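Local coordinates for 75aa long hypothetical regulatory protein AsnC (Pyrococcus horikoshii, PDB 2CVI) that is of unknown function, but as a stand-alone Lrp/AsnC-type ligand-binding domain that pairs with a second copy of itself may bind a small regulatory ligand, at residues 9-14 with 65-70; 3-8 with 41-46. One frame throughout, in Å; residues are numbered along the deposited sequence.

Contact 1 (9-14 with 65-70)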
loop_
_atom_site.group_PDB
_atom_site.type_symbol
_atom_site.label_atom_id
_atom_site.label_comp_id
_atom_site.label_asym_id
_atom_site.label_seq_id
_atom_site.Cartn_x
_atom_site.Cartn_y
_atom_site.Cartn_z
ATOM N N VAL A 9 -8.817 8.721 1.140
ATOM C CA VAL A 9 -9.203 9.796 0.211
ATOM C C VAL A 9 -9.195 11.016 1.116
ATOM O O VAL A 9 -9.757 11.016 2.209
ATOM C CB VAL A 9 -10.610 9.591 -0.371
ATOM C CG1 VAL A 9 -11.022 10.843 -1.178
ATOM C CG2 VAL A 9 -10.652 8.362 -1.209
ATOM N N THR A 10 -8.505 12.072 0.726
ATOM C CA THR A 10 -8.478 13.252 1.560
ATOM C C THR A 10 -8.864 14.476 0.751
ATOM O O THR A 10 -8.803 14.452 -0.478
ATOM C CB THR A 10 -7.074 13.532 2.140
ATOM O OG1 THR A 10 -6.183 13.888 1.077
ATOM C CG2 THR A 10 -6.493 12.324 2.837
ATOM N N ALA A 11 -9.268 15.517 1.454
ATOM C CA ALA A 11 -9.565 16.798 0.813
ATOM C C ALA A 11 -8.220 17.263 0.227
ATOM O O ALA A 11 -7.161 17.026 0.800
ATOM C CB ALA A 11 -10.032 17.783 1.862
ATOM N N ALA A 12 -8.260 17.949 -0.910
ATOM C CA ALA A 12 -6.994 18.378 -1.533
ATOM C C ALA A 12 -6.217 19.421 -0.705
ATOM O O ALA A 12 -6.816 20.297 -0.101
ATOM C CB ALA A 12 -7.285 18.896 -2.975
ATOM N N GLY A 13 -4.887 19.268 -0.674
ATOM C CA GLY A 13 -4.017 20.165 0.068
ATOM C C GLY A 13 -3.784 19.816 1.538
ATOM O O GLY A 13 -2.967 20.447 2.221
ATOM N N LYS A 14 -4.494 18.807 2.031
ATOM C CA LYS A 14 -4.352 18.396 3.425
ATOM C C LYS A 14 -3.522 17.125 3.657
ATOM O O LYS A 14 -3.343 16.689 4.797
ATOM C CB LYS A 14 -5.755 18.227 4.024
ATOM C CG LYS A 14 -6.565 19.512 3.915
ATOM C CD LYS A 14 -8.042 19.256 4.060
ATOM C CE LYS A 14 -8.861 20.517 3.803
ATOM N NZ LYS A 14 -10.310 20.329 4.157
ATOM N N GLU A 65 -10.481 16.008 7.421
ATOM C CA GLU A 65 -9.834 16.144 6.123
ATOM C C GLU A 65 -9.809 14.766 5.434
ATOM O O GLU A 65 -9.684 14.652 4.210
ATOM C CB GLU A 65 -8.387 16.631 6.294
ATOM C CG GLU A 65 -8.219 18.043 6.853
ATOM C CD GLU A 65 -8.357 18.139 8.352
ATOM O OE1 GLU A 65 -8.466 17.102 9.025
ATOM O OE2 GLU A 65 -8.346 19.277 8.873
ATOM N N ILE A 66 -9.905 13.706 6.232
ATOM C CA ILE A 66 -9.917 12.353 5.679
ATOM C C ILE A 66 -11.383 12.007 5.369
ATOM O O ILE A 66 -12.203 11.833 6.283
ATOM C CB ILE A 66 -9.315 11.342 6.667
ATOM C CG1 ILE A 66 -7.858 11.712 6.986
ATOM C CG2 ILE A 66 -9.383 9.955 6.053
ATOM C CD1 ILE A 66 -7.209 10.913 8.104
ATOM N N GLN A 67 -11.710 11.908 4.096
ATOM C CA GLN A 67 -13.095 11.681 3.635
ATOM C C GLN A 67 -13.536 10.246 3.457
ATOM O O GLN A 67 -14.745 9.935 3.566
ATOM C CB GLN A 67 -13.317 12.467 2.309
ATOM C CG GLN A 67 -13.016 13.929 2.422
ATOM C CD GLN A 67 -13.069 14.642 1.087
ATOM O OE1 GLN A 67 -12.919 14.022 0.035
ATOM N NE2 GLN A 67 -13.264 15.949 1.124
ATOM N N MET A 68 -12.585 9.346 3.178
ATOM C CA MET A 68 -12.931 7.961 2.958
ATOM C C MET A 68 -11.721 7.095 3.248
ATOM O O MET A 68 -10.593 7.504 2.999
ATOM C CB MET A 68 -13.386 7.741 1.497
ATOM C CG MET A 68 -13.963 6.357 1.185
ATOM S SD MET A 68 -12.725 5.141 0.661
ATOM C CE MET A 68 -12.843 5.258 -1.175
ATOM N N THR A 69 -11.960 5.959 3.882
ATOM C CA THR A 69 -10.888 4.993 4.082
ATOM C C THR A 69 -11.374 3.606 3.702
ATOM O O THR A 69 -12.582 3.289 3.818
ATOM C CB THR A 69 -10.358 4.916 5.543
ATOM O OG1 THR A 69 -11.357 4.346 6.420
ATOM C CG2 THR A 69 -9.937 6.302 6.065
ATOM N N SER A 70 -10.428 2.805 3.207
ATOM C CA SER A 70 -10.648 1.384 2.881
ATOM C C SER A 70 -9.430 0.686 3.489
ATOM O O SER A 70 -8.292 0.988 3.111
ATOM C CB SER A 70 -10.705 1.117 1.377
ATOM O OG SER A 70 -10.991 -0.256 1.120
#

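Contact 2 (3-8 with 41-46)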
loop_
_atom_site.group_PDB
_atom_site.type_symbol
_atom_site.label_atom_id
_atom_site.label_comp_id
_atom_site.label_asym_id
_atom_site.label_seq_id
_atom_site.Cartn_x
_atom_site.Cartn_y
_atom_site.Cartn_z
ATOM N N THR A 3 -1.572 -6.197 11.473
ATOM C CA THR A 3 -0.912 -5.301 10.544
ATOM C C THR A 3 -1.926 -4.979 9.449
ATOM O O THR A 3 -2.580 -5.872 8.924
ATOM C CB THR A 3 0.300 -5.991 9.908
ATOM O OG1 THR A 3 1.232 -6.290 10.957
ATOM C CG2 THR A 3 0.969 -5.090 8.885
ATOM N N ALA A 4 -2.048 -3.702 9.112
ATOM C CA ALA A 4 -3.012 -3.325 8.080
ATOM C C ALA A 4 -2.568 -2.094 7.315
ATOM O O ALA A 4 -1.756 -1.320 7.790
ATOM C CB ALA A 4 -4.404 -3.054 8.734
ATOM N N PHE A 5 -3.078 -1.949 6.099
ATOM C CA PHE A 5 -2.821 -0.758 5.308
ATOM C C PHE A 5 -4.155 -0.049 5.168
ATOM O O PHE A 5 -5.154 -0.672 4.788
ATOM C CB PHE A 5 -2.314 -1.122 3.914
ATOM C CG PHE A 5 -0.879 -1.503 3.895
ATOM C CD1 PHE A 5 0.104 -0.534 3.681
ATOM C CD2 PHE A 5 -0.503 -2.812 4.158
ATOM C CE1 PHE A 5 1.434 -0.847 3.744
ATOM C CE2 PHE A 5 0.836 -3.176 4.226
ATOM C CZ PHE A 5 1.826 -2.186 4.022
ATOM N N ILE A 6 -4.180 1.230 5.518
ATOM C CA ILE A 6 -5.414 2.007 5.395
ATOM C C ILE A 6 -5.235 2.943 4.188
ATOM O O ILE A 6 -4.296 3.762 4.190
ATOM C CB ILE A 6 -5.683 2.855 6.653
ATOM C CG1 ILE A 6 -5.747 1.999 7.928
ATOM C CG2 ILE A 6 -7.071 3.562 6.464
ATOM C CD1 ILE A 6 -5.826 2.845 9.207
ATOM N N LEU A 7 -6.082 2.812 3.171
ATOM C CA LEU A 7 -6.019 3.642 1.964
ATOM C C LEU A 7 -7.001 4.772 2.187
ATOM O O LEU A 7 -8.151 4.520 2.544
ATOM C CB LEU A 7 -6.392 2.818 0.715
ATOM C CG LEU A 7 -5.480 1.703 0.156
ATOM C CD1 LEU A 7 -4.245 2.294 -0.464
ATOM C CD2 LEU A 7 -5.166 0.652 1.207
ATOM N N MET A 8 -6.561 6.009 1.974
ATOM C CA MET A 8 -7.378 7.172 2.275
ATOM C C MET A 8 -7.603 8.150 1.153
ATOM O O MET A 8 -6.709 8.388 0.333
ATOM C CB MET A 8 -6.746 7.958 3.425
ATOM C CG MET A 8 -6.338 7.084 4.651
ATOM S SD MET A 8 -5.692 8.171 5.938
ATOM C CE MET A 8 -5.424 6.941 7.296
ATOM N N ILE A 41 -1.580 6.441 1.845
ATOM C CA ILE A 41 -1.555 5.043 2.275
ATOM C C ILE A 41 -0.793 5.018 3.592
ATOM O O ILE A 41 0.305 5.550 3.698
ATOM C CB ILE A 41 -0.816 4.138 1.325
ATOM C CG1 ILE A 41 -1.553 4.056 0.010
ATOM C CG2 ILE A 41 -0.722 2.689 1.965
ATOM C CD1 ILE A 41 -0.870 3.159 -0.975
ATOM N N VAL A 42 -1.377 4.379 4.593
ATOM C CA VAL A 42 -0.752 4.319 5.902
ATOM C C VAL A 42 -0.677 2.869 6.374
ATOM O O VAL A 42 -1.613 2.082 6.162
ATOM C CB VAL A 42 -1.554 5.184 6.897
ATOM C CG1 VAL A 42 -1.877 6.545 6.223
ATOM C CG2 VAL A 42 -2.815 4.490 7.351
ATOM N N LYS A 43 0.465 2.480 6.936
ATOM C CA LYS A 43 0.640 1.120 7.458
ATOM C C LYS A 43 0.490 1.265 8.964
ATOM O O LYS A 43 1.185 2.062 9.596
ATOM C CB LYS A 43 2.038 0.504 7.150
ATOM C CG LYS A 43 2.121 -1.007 7.516
ATOM C CD LYS A 43 3.530 -1.624 7.310
ATOM C CE LYS A 43 3.513 -3.135 7.502
ATOM N NZ LYS A 43 4.927 -3.628 7.624
ATOM N N VAL A 44 -0.431 0.494 9.535
ATOM C CA VAL A 44 -0.646 0.504 10.980
ATOM C C VAL A 44 -0.483 -0.890 11.572
ATOM O O VAL A 44 -0.639 -1.914 10.898
ATOM C CB VAL A 44 -2.064 0.970 11.351
ATOM C CG1 VAL A 44 -2.283 2.395 10.934
ATOM C CG2 VAL A 44 -3.084 0.084 10.699
ATOM N N GLU A 45 -0.081 -0.902 12.840
ATOM C CA GLU A 45 0.022 -2.131 13.626
ATOM C C GLU A 45 -0.725 -1.851 14.944
ATOM O O GLU A 45 -0.523 -0.814 15.591
ATOM C CB GLU A 45 1.506 -2.510 13.886
ATOM C CG GLU A 45 2.255 -2.891 12.614
ATOM C CD GLU A 45 3.760 -3.113 12.816
ATOM O OE1 GLU A 45 4.306 -2.623 13.823
ATOM O OE2 GLU A 45 4.378 -3.763 11.956
ATOM N N THR A 46 -1.595 -2.779 15.321
ATOM C CA THR A 46 -2.387 -2.674 16.551
ATOM C C THR A 46 -2.366 -4.015 17.279
ATOM O O THR A 46 -2.069 -5.046 16.678
ATOM C CB THR A 46 -3.856 -2.258 16.261
ATOM O OG1 THR A 46 -4.492 -3.238 15.430
ATOM C CG2 THR A 46 -3.902 -0.860 15.592
HETATM O O HOH W 1 3.801 -5.929 10.524
#

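Contact 1 (9-14 with 65-70)
Glu65 and Ala11 meet where two antiparallel strands of a ferredoxin-like sheet begin to part, and the pairing beyond them contains a classic beta bulge, in which Gln67 and Met68 together face Val9. The carbonyl of Glu65 accepts Ala11 N in its own plane (Glu65 O to Ala11 N 2.9 Å), and the CA-H of Thr10 also leans on this oxygen. The Glu65 side chain crosses that of Lys14 at about a right angle, an apolar overlap with Lys14 CB 3.8 Å from Glu65 CB. The charged ends stop short of contact, Lys14 NZ lying 5.2 Å from Glu65 OE2, although Glu17 brings a second carboxylate close to OE2. Were Lys14 an alanine, the methylenes of Glu65 would probably lose their cover and the two carboxylates the positive charge nearby. Ile66 follows as the non-hydrogen-bonded partner of Thr10; its side chain turns to the same face as Thr10, where helix 15-23 supplies Val18. Gln67 opens the bulge: its N reaches Val9 O at 2.9 Å with an N-H···O angle of 146°, while Met68 N adds a longer, weak bond to the same acceptor. The Gln67 amide runs out past both neighbours, OE1 beside Val9 CG1 at 3.9 Å and NE2 near Ala11 CB at 3.8 Å. Met68 restores the regular pairing, Met68 O taking Val9 N at 2.8 Å in a nearly straight bond (169°). With CG1 of Val9 swung opposite its backbone N (chi1 172°), the other branch is left for Met68, whose chain bends at chi2 and chi3 and thereby brings its methyl carbon CE to 3.8 Å from Val9 CG2.

Contact 2 (3-8 with 41-46)
Ala4 and Val44 bind each other through both backbone groups: Val44 N reaches Ala4 O at 2.8 Å in a bond of 170°, and Ala4 N reaches Val44 O at 2.9 Å. Two residues along, Ile6 N-H donates to Val42 O, in the carbonyl plane, and Val42 N-H donates to Ile6 O. Phe5 CA-H adds a weaker contact to Val42 O. Thr3, Phe5 and Leu7 instead make their backbone bonds on strand 66-77, to Ala74, Met72 and Ser70. Strand 2-10 is thus bonded along both edges, as a central strand of the ferredoxin-like fold must be in an Lrp/AsnC-type domain.

On the Phe5 face, Lys43 CG lies anti to the backbone N (chi1 -171°) and the chain runs extended beyond it, which lays it over the ring, CG 4.0 Å from the Phe5 centroid and 24° off its normal, while Ile41 CG2 sits at the ring edge. Lys43 NZ is hydrogen-bonded to Tyr32 of the second subunit, whose ring also meets Phe5 edge-to-face. The sheet face carrying Ala4, Ile6, Val42 and Val44 is apolar: Ile6 CB is tight against Val42 CG2 at 3.4 Å, and Met8 CE packs on the same methyl. At the far end, Glu45 OE1 forms a salt bridge with Lys29, and OE2 accepts a water's hydrogen bond at 2.7 Å; that water also hydrogen-bonds Thr3 OG1 at 2.6 Å.

Overall arrangement
Contacts 1 and 2 illustrate how one strand can serve two neighbours. Both use strand 2-10: contact 2 pairs its earlier part with strand 40-46, contact 1 its end with strand 66-77, and their centres lie about 14 Å apart. Along the chain the segments alternate, 3-8, 9-14, 41-46, 65-70, so the two pairings cross along the chain. Across the antiparallel sheet the order is 28-33, 40-46, 2-10, 66-77. The contacts meet where Thr69 CB packs on Ile6 CG2 and Ile66 CD1 on Met8 SD. Contact 2 sits in the core beside the second subunit, where the sheet takes part in the dimer; contact 1, at the surface, holds the outer strand 66-77 to the end of strand 2-10.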